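Local coordinates for protein glutamine cyclotransferase (Zymomonas mobilis, PDB 3NOL) that catalyses the cyclisation of N-terminal glutamine to pyroglutamate with release of ammonia, as a glutaminyl cyclase built on a calcium-containing beta-propeller, at residues G47-N52 and D97-L102; E57-N62 and S66-D71. All coordinates share one frame; numbering follows the deposited sequence.

Interaction 1. Residues G47-N52 and D97-L102. With CA (calcium ion), chain B.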
ATOM      1  N   GLY A  47      -0.606  -4.857   1.729  1.00  6.09           N
ATOM      2  CA  GLY A  47      -0.115  -3.700   2.479  1.00  5.74           C
ATOM      3  C   GLY A  47       1.390  -3.701   2.319  1.00  6.21           C
ATOM      4  O   GLY A  47       2.014  -4.772   2.258  1.00  6.42           O
ATOM      5  N   PHE A  48       1.972  -2.519   2.170  1.00  5.91           N
ATOM      6  CA  PHE A  48       3.389  -2.439   1.798  1.00  5.25           C
ATOM      7  C   PHE A  48       3.924  -1.066   2.137  1.00  6.00           C
ATOM      8  O   PHE A  48       3.384  -0.060   1.707  1.00  4.47           O
ATOM      9  CB  PHE A  48       3.517  -2.717   0.273  1.00  5.45           C
ATOM     10  CG  PHE A  48       4.915  -2.758  -0.251  1.00  6.63           C
ATOM     11  CD1 PHE A  48       5.848  -3.677   0.262  1.00  8.09           C
ATOM     12  CD2 PHE A  48       5.275  -1.982  -1.353  1.00  8.28           C
ATOM     13  CE1 PHE A  48       7.161  -3.755  -0.273  1.00  9.49           C
ATOM     14  CE2 PHE A  48       6.581  -2.059  -1.893  1.00  5.43           C
ATOM     15  CZ  PHE A  48       7.519  -2.936  -1.353  1.00  9.38           C
ATOM     16  N   PHE A  49       4.972  -1.015   2.947  1.00  5.43           N
ATOM     17  CA  PHE A  49       5.621   0.270   3.199  1.00  5.84           C
ATOM     18  C   PHE A  49       7.109   0.065   3.466  1.00  6.58           C
ATOM     19  O   PHE A  49       7.553  -1.061   3.696  1.00  6.33           O
ATOM     20  CB  PHE A  49       4.901   1.066   4.323  1.00  6.24           C
ATOM     21  CG  PHE A  49       4.988   0.433   5.689  1.00  5.71           C
ATOM     22  CD1 PHE A  49       3.929  -0.329   6.185  1.00  6.86           C
ATOM     23  CD2 PHE A  49       6.113   0.606   6.485  1.00  5.81           C
ATOM     24  CE1 PHE A  49       3.985  -0.894   7.440  1.00  6.86           C
ATOM     25  CE2 PHE A  49       6.182   0.028   7.768  1.00  6.35           C
ATOM     26  CZ  PHE A  49       5.111  -0.733   8.244  1.00  6.66           C
ATOM     27  N   TYR A  50       7.850   1.168   3.428  1.00  5.68           N
ATOM     28  CA  TYR A  50       9.266   1.167   3.719  1.00  6.81           C
ATOM     29  C   TYR A  50       9.473   1.855   5.062  1.00  6.67           C
ATOM     30  O   TYR A  50       8.887   2.904   5.353  1.00  6.98           O
ATOM     31  CB  TYR A  50       9.977   1.947   2.626  1.00  7.68           C
ATOM     32  CG  TYR A  50      11.441   2.239   2.926  1.00  7.36           C
ATOM     33  CD1 TYR A  50      11.814   3.322   3.729  1.00  9.01           C
ATOM     34  CD2 TYR A  50      12.433   1.445   2.363  1.00  7.61           C
ATOM     35  CE1 TYR A  50      13.175   3.598   3.975  1.00 11.47           C
ATOM     36  CE2 TYR A  50      13.778   1.709   2.579  1.00 11.32           C
ATOM     37  CZ  TYR A  50      14.138   2.780   3.384  1.00 10.23           C
ATOM     38  OH  TYR A  50      15.476   3.009   3.590  1.00 11.84           O
ATOM     39  N   ARG A  51      10.292   1.255   5.908  1.00  7.34           N
ATOM     40  CA  ARG A  51      10.633   1.893   7.183  1.00  9.18           C
ATOM     41  C   ARG A  51      11.963   1.364   7.648  1.00  9.21           C
ATOM     42  O   ARG A  51      12.236   0.150   7.515  1.00  8.74           O
ATOM     43  CB  ARG A  51       9.558   1.648   8.248  1.00 10.47           C
ATOM     44  CG  ARG A  51       9.821   2.424   9.566  1.00 14.35           C
ATOM     45  CD  ARG A  51       8.647   2.458  10.476  1.00 19.83           C
ATOM     46  NE  ARG A  51       8.838   3.202  11.742  1.00 21.37           N
ATOM     47  CZ  ARG A  51       9.572   2.782  12.780  1.00 22.31           C
ATOM     48  NH1 ARG A  51       9.631   3.499  13.892  1.00 19.17           N
ATOM     49  NH2 ARG A  51      10.261   1.650  12.713  1.00 25.36           N
ATOM     50  N   ASN A  52      12.787   2.276   8.177  0.50  9.49           N
ATOM     51  CA  ASN A  52      14.089   1.935   8.759  0.50  9.54           C
ATOM     52  C   ASN A  52      14.936   1.002   7.877  0.50  9.41           C
ATOM     53  O   ASN A  52      15.550   0.035   8.358  0.50  9.24           O
ATOM     54  CB  ASN A  52      13.941   1.411  10.201  0.50 10.15           C
ATOM     55  CG  ASN A  52      13.012   0.202  10.313  0.50  9.53           C
ATOM     56  OD1 ASN A  52      13.412  -0.938  10.095  0.50 13.19           O
ATOM     57  ND2 ASN A  52      11.763   0.458  10.662  0.50 12.64           N
ATOM     58  N   ASP A  97       6.297   4.154  16.799  1.00  9.29           N
ATOM     59  CA  ASP A  97       7.020   2.877  16.936  1.00 10.40           C
ATOM     60  C   ASP A  97       6.053   1.686  16.892  1.00  9.66           C
ATOM     61  O   ASP A  97       6.313   0.610  17.448  1.00 10.35           O
ATOM     62  CB  ASP A  97       7.906   2.873  18.200  1.00 10.51           C
ATOM     63  CG  ASP A  97       7.128   3.176  19.471  1.00 13.53           C
ATOM     64  OD1 ASP A  97       5.957   3.591  19.370  1.00 13.69           O
ATOM     65  OD2 ASP A  97       7.705   3.009  20.585  1.00 16.41           O
ATOM     66  N   LYS A  98       4.936   1.891  16.195  1.00  9.34           N
ATOM     67  CA  LYS A  98       3.904   0.871  16.023  1.00  7.88           C
ATOM     68  C   LYS A  98       3.681   0.550  14.549  1.00  8.34           C
ATOM     69  O   LYS A  98       4.060   1.329  13.666  1.00  7.04           O
ATOM     70  CB  LYS A  98       2.578   1.360  16.622  1.00  9.58           C
ATOM     71  CG  LYS A  98       2.689   1.915  18.029  1.00 11.71           C
ATOM     72  CD  LYS A  98       2.836   0.794  19.035  1.00 17.28           C
ATOM     73  CE  LYS A  98       2.659   1.291  20.473  1.00 18.82           C
ATOM     74  NZ  LYS A  98       3.940   1.354  21.206  1.00 21.55           N
ATOM     75  N   ILE A  99       3.045  -0.589  14.302  1.00  7.59           N
ATOM     76  CA  ILE A  99       2.456  -0.865  12.990  1.00  8.55           C
ATOM     77  C   ILE A  99       0.965  -1.036  13.239  1.00  8.26           C
ATOM     78  O   ILE A  99       0.552  -1.660  14.245  1.00  8.21           O
ATOM     79  CB  ILE A  99       3.065  -2.117  12.325  1.00  8.70           C
ATOM     80  CG1 ILE A  99       4.569  -1.890  12.075  1.00 10.86           C
ATOM     81  CG2 ILE A  99       2.287  -2.488  11.011  1.00  9.26           C
ATOM     82  CD1 ILE A  99       5.267  -3.074  11.436  1.00 11.92           C
ATOM     83  N   VAL A 100       0.165  -0.444  12.356  1.00  7.74           N
ATOM     84  CA  VAL A 100      -1.288  -0.541  12.414  1.00  7.20           C
ATOM     85  C   VAL A 100      -1.740  -1.308  11.165  1.00  7.29           C
ATOM     86  O   VAL A 100      -1.189  -1.113  10.063  1.00  6.34           O
ATOM     87  CB  VAL A 100      -1.951   0.857  12.439  1.00  8.03           C
ATOM     88  CG1 VAL A 100      -3.467   0.720  12.543  1.00  8.30           C
ATOM     89  CG2 VAL A 100      -1.368   1.737  13.583  1.00  7.88           C
ATOM     90  N   GLY A 101      -2.694  -2.205  11.346  1.00  6.89           N
ATOM     91  CA  GLY A 101      -3.140  -3.085  10.268  1.00  7.27           C
ATOM     92  C   GLY A 101      -4.665  -3.130  10.178  1.00  7.72           C
ATOM     93  O   GLY A 101      -5.361  -3.084  11.208  1.00  7.16           O
ATOM     94  N   LEU A 102      -5.165  -3.241   8.942  1.00  7.10           N
ATOM     95  CA  LEU A 102      -6.578  -3.471   8.641  1.00  7.22           C
ATOM     96  C   LEU A 102      -6.862  -4.950   8.354  1.00  7.58           C
ATOM     97  O   LEU A 102      -5.936  -5.759   8.243  1.00  7.00           O
ATOM     98  CB  LEU A 102      -6.979  -2.624   7.427  1.00  6.59           C
ATOM     99  CG  LEU A 102      -6.637  -1.118   7.559  1.00  6.37           C
ATOM    100  CD1 LEU A 102      -7.044  -0.399   6.272  1.00  9.62           C
ATOM    101  CD2 LEU A 102      -7.283  -0.501   8.832  1.00  7.75           C
TER
HETATM  102 CA    CA B 263       1.988   1.658   1.065  1.00  5.77          CA
HETATM  103  O   HOH W   1       1.487   1.899   3.394  1.00  6.17           O
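Phe49 meets Ile99 through a single ring atom: CZ of Phe49 lies 4.0 Å from CD1 of Ile99, and CG1 of that isoleucine is equally near. The methyl sits at the ring's edge, close to its plane, so the aromatic face is not what Ile99 touches. Ile99 gets there with CG1 anti to its carbonyl carbon (chi1 -62°) and CD1 extended beyond it (chi2 179°), which sets CG1 and CD1 side by side against CZ. Within its own strand, Phe49 receives CB of Arg51 at another part of the ring edge. Further out, the extended Arg51 chain brings NH1 to 4.1 Å from CA of Asp97, a van der Waals approach. The charged ends stay apart, with Arg51 NH1 6.6 Å from Asp97 OD1, while OD1 lies 3.5 Å from NZ of Lys98 in a salt bridge.

With Phe49 and Ile99 CA atoms 10.4 Å apart and no hydrogen bond across, this is side-chain packing between two sheets that are successive blades of the beta-propeller. Ile92, on strand 89-95 of the second sheet, touches both Phe49 and Ile99, and Tyr56 lays its ring nearly parallel to that of Phe49. On strand 44-51, the carbonyl O of Phe48 binds the calcium ion at 2.3 Å, and water 1 is another ligand; Glu176, Leu177, Glu178 and Ile230 complete the protein part of the site.

Interaction 2. Residues E57-N62 and S66-D71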
ATOM      1  N   GLU A  57       5.554  -5.813   4.814  1.00  6.46           N
ATOM      2  CA  GLU A  57       4.529  -6.286   3.903  1.00  6.75           C
ATOM      3  C   GLU A  57       3.477  -7.113   4.629  1.00  6.77           C
ATOM      4  O   GLU A  57       3.807  -7.960   5.468  1.00  7.54           O
ATOM      5  CB  GLU A  57       5.172  -7.121   2.797  1.00  6.35           C
ATOM      6  CG  GLU A  57       4.279  -7.351   1.561  1.00  7.59           C
ATOM      7  CD  GLU A  57       4.989  -8.132   0.432  1.00  8.57           C
ATOM      8  OE1 GLU A  57       6.222  -8.346   0.520  1.00 10.28           O
ATOM      9  OE2 GLU A  57       4.290  -8.499  -0.539  1.00 11.44           O
ATOM     10  N   SER A  58       2.218  -6.818   4.310  1.00  6.85           N
ATOM     11  CA  SER A  58       1.079  -7.616   4.713  1.00  6.85           C
ATOM     12  C   SER A  58       0.750  -8.461   3.494  1.00  7.39           C
ATOM     13  O   SER A  58       0.457  -7.914   2.411  1.00  7.44           O
ATOM     14  CB  SER A  58      -0.122  -6.690   5.032  1.00  6.78           C
ATOM     15  OG  SER A  58      -1.303  -7.439   5.191  1.00  7.36           O
ATOM     16  N   THR A  59       0.808  -9.782   3.674  0.50  7.66           N
ATOM     17  CA  THR A  59       0.658 -10.759   2.576  0.50  8.39           C
ATOM     18  C   THR A  59      -0.366 -11.828   2.869  0.50  8.83           C
ATOM     19  O   THR A  59      -0.447 -12.339   3.996  0.50  8.89           O
ATOM     20  CB  THR A  59       1.982 -11.528   2.254  0.50  8.16           C
ATOM     21  OG1 THR A  59       2.462 -12.229   3.414  0.50  7.96           O
ATOM     22  CG2 THR A  59       3.043 -10.605   1.730  0.50  9.21           C
ATOM     23  N   GLY A  60      -1.137 -12.175   1.844  1.00  9.05           N
ATOM     24  CA  GLY A  60      -1.926 -13.386   1.873  1.00 10.70           C
ATOM     25  C   GLY A  60      -0.947 -14.426   1.355  1.00 12.11           C
ATOM     26  O   GLY A  60      -0.097 -14.152   0.451  1.00 13.06           O
ATOM     27  N   LEU A  61      -0.971 -15.581   2.002  1.00 12.19           N
ATOM     28  CA  LEU A  61      -0.086 -16.680   1.646  1.00 12.24           C
ATOM     29  C   LEU A  61      -0.949 -17.903   1.724  1.00 12.64           C
ATOM     30  O   LEU A  61      -1.337 -18.312   2.833  1.00 12.88           O
ATOM     31  CB  LEU A  61       1.098 -16.783   2.635  1.00 12.75           C
ATOM     32  CG  LEU A  61       2.118 -15.637   2.555  1.00 12.36           C
ATOM     33  CD1 LEU A  61       3.133 -15.712   3.709  1.00 14.01           C
ATOM     34  CD2 LEU A  61       2.824 -15.656   1.188  1.00 14.86           C
ATOM     35  N   ASN A  62      -1.314 -18.438   0.560  1.00 12.65           N
ATOM     36  CA  ASN A  62      -2.080 -19.710   0.492  1.00 13.38           C
ATOM     37  C   ASN A  62      -3.176 -19.878   1.585  1.00 13.53           C
ATOM     38  O   ASN A  62      -3.160 -20.867   2.375  1.00 13.19           O
ATOM     39  CB  ASN A  62      -1.094 -20.897   0.513  1.00 13.26           C
ATOM     40  CG  ASN A  62      -1.760 -22.227   0.163  1.00 15.91           C
ATOM     41  OD1 ASN A  62      -2.839 -22.244  -0.417  1.00 16.00           O
ATOM     42  ND2 ASN A  62      -1.101 -23.340   0.492  1.00 16.13           N
ATOM     43  N   SER A  66      -0.105 -12.945   6.759  1.00  9.30           N
ATOM     44  CA  SER A  66       1.093 -12.669   7.551  1.00  8.59           C
ATOM     45  C   SER A  66       1.555 -11.213   7.415  1.00  8.80           C
ATOM     46  O   SER A  66       1.275 -10.557   6.406  1.00  7.64           O
ATOM     47  CB  SER A  66       2.225 -13.606   7.108  1.00  9.42           C
ATOM     48  OG  SER A  66       2.024 -14.935   7.576  1.00 11.34           O
ATOM     49  N   ILE A  67       2.288 -10.744   8.431  1.00  8.28           N
ATOM     50  CA  ILE A  67       2.984  -9.458   8.361  1.00  8.46           C
ATOM     51  C   ILE A  67       4.472  -9.819   8.402  1.00  8.30           C
ATOM     52  O   ILE A  67       4.894 -10.579   9.272  1.00  7.20           O
ATOM     53  CB  ILE A  67       2.619  -8.511   9.560  1.00  9.16           C
ATOM     54  CG1 ILE A  67       1.098  -8.213   9.630  1.00 12.34           C
ATOM     55  CG2 ILE A  67       3.477  -7.227   9.508  1.00  9.51           C
ATOM     56  CD1 ILE A  67       0.439  -7.867   8.353  1.00 12.50           C
ATOM     57  N   ARG A  68       5.243  -9.313   7.445  1.00  7.26           N
ATOM     58  CA  ARG A  68       6.674  -9.637   7.393  1.00  8.09           C
ATOM     59  C   ARG A  68       7.563  -8.416   7.248  1.00  7.92           C
ATOM     60  O   ARG A  68       7.187  -7.448   6.583  1.00  6.60           O
ATOM     61  CB  ARG A  68       6.989 -10.617   6.264  1.00  9.10           C
ATOM     62  CG  ARG A  68       6.463 -10.194   4.899  1.00  9.46           C
ATOM     63  CD  ARG A  68       6.949 -11.075   3.722  1.00 11.11           C
ATOM     64  NE  ARG A  68       6.782 -12.507   3.986  1.00 12.14           N
ATOM     65  CZ  ARG A  68       6.685 -13.462   3.057  1.00 14.06           C
ATOM     66  NH1 ARG A  68       6.712 -13.181   1.731  1.00  9.31           N
ATOM     67  NH2 ARG A  68       6.569 -14.722   3.475  1.00 14.72           N
ATOM     68  N   LYS A  69       8.742  -8.492   7.869  1.00  7.45           N
ATOM     69  CA  LYS A  69       9.831  -7.547   7.623  1.00  6.78           C
ATOM     70  C   LYS A  69      10.758  -8.178   6.586  1.00  7.46           C
ATOM     71  O   LYS A  69      11.220  -9.300   6.781  1.00  7.23           O
ATOM     72  CB  LYS A  69      10.617  -7.304   8.914  1.00  6.97           C
ATOM     73  CG  LYS A  69      11.723  -6.307   8.752  1.00  7.45           C
ATOM     74  CD  LYS A  69      12.449  -6.079  10.104  1.00 10.20           C
ATOM     75  CE  LYS A  69      13.620  -5.101   9.963  1.00 11.45           C
ATOM     76  NZ  LYS A  69      14.354  -4.905  11.268  1.00 12.23           N
ATOM     77  N   VAL A  70      11.036  -7.445   5.507  1.00  7.52           N
ATOM     78  CA  VAL A  70      11.698  -8.004   4.330  1.00  8.34           C
ATOM     79  C   VAL A  70      12.941  -7.185   3.923  1.00  8.73           C
ATOM     80  O   VAL A  70      12.883  -5.943   3.801  1.00  7.79           O
ATOM     81  CB  VAL A  70      10.684  -8.085   3.132  1.00  8.17           C
ATOM     82  CG1 VAL A  70      11.357  -8.573   1.879  1.00  9.35           C
ATOM     83  CG2 VAL A  70       9.523  -8.959   3.457  1.00  8.46           C
ATOM     84  N   ASP A  71      14.055  -7.900   3.742  1.00  9.52           N
ATOM     85  CA  ASP A  71      15.293  -7.338   3.186  1.00 10.30           C
ATOM     86  C   ASP A  71      15.046  -6.907   1.747  1.00  9.37           C
ATOM     87  O   ASP A  71      14.581  -7.718   0.933  1.00  9.50           O
ATOM     88  CB  ASP A  71      16.409  -8.394   3.188  1.00 10.89           C
ATOM     89  CG  ASP A  71      17.712  -7.852   2.633  1.00 12.46           C
ATOM     90  OD1 ASP A  71      18.337  -6.995   3.284  1.00 14.95           O
ATOM     91  OD2 ASP A  71      18.095  -8.265   1.519  1.00 15.11           O
TER
HETATM   92  O   HOH W   2       7.169 -10.852   0.134  1.00 12.06           O
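The beta hairpin of strands 54-61 and 64-70 is held here by two antiparallel hydrogen-bonded pairs flanking a non-hydrogen-bonded one. Glu57 and Arg68 exchange backbone bonds in both directions, Glu57 N to Arg68 O at 2.9 Å and Arg68 N to Glu57 O at 2.8 Å. Thr59 and Ser66 do the same, and Thr59 N reaches Ser66 O at an N-H...O angle of 173°. Between them, Ser58 and Ile67 bring their CA atoms to 4.5 Å, and the CD1 methyl of Ile67 comes within 3.6 Å of both CB and OG of Ser58; that hydroxyl is hydrogen-bonded to the backbone O of Glu90.

These are the two middle strands of a four-stranded antiparallel sheet, one blade of the propeller. Its face carrying Glu57, Thr59, Ser66 and Arg68 is polar. Arg68 has CG between its backbone N and carbonyl carbon (chi1 52°), which places CG 3.9 Å from CB of Glu57, and a bend at chi3 (49°) swings the guanidinium over Thr59, whose OG1 lies over one face of it, buried and without a hydrogen-bond partner in the model. Water 2 lies at the guanidinium edge, in its plane, accepting from Arg68 NH1 and donating to Glu57 OE1 at 2.7 Å, thus bridging two opposite charges that do not meet directly. Farther along, CD1 of Leu61 packs 3.6 Å from Arg68 NH2. Outside partners fix both charged ends: Asp40 forms a salt bridge with Arg68 NH1, Gln80 accepts from NH2, and Thr45 and His39 hold Glu57 OE2.

Strands 44-51 and 54-61 are neighbours in one sheet, so segment 47-52 of interaction 1 and both segments of interaction 2 lie in one blade, while the centres of the two contacts stand 11 Å apart. The join is made by Gly47 O and Ser58 N, 2.9 Å apart and probably hydrogen-bonded, and by Phe48 CD1, which packs 4.2 Å from Glu57 CG. Interaction 2 binds strands within that blade; interaction 1 joins it to the next, and Ile92 of that second sheet is touched by side chains from both. The calcium ion is bound directly by the 47-52 segment, whereas the side chain of Glu57 remains about 9 Å from it. Along the chain, 57-71 falls inside the loop closed by interaction 1.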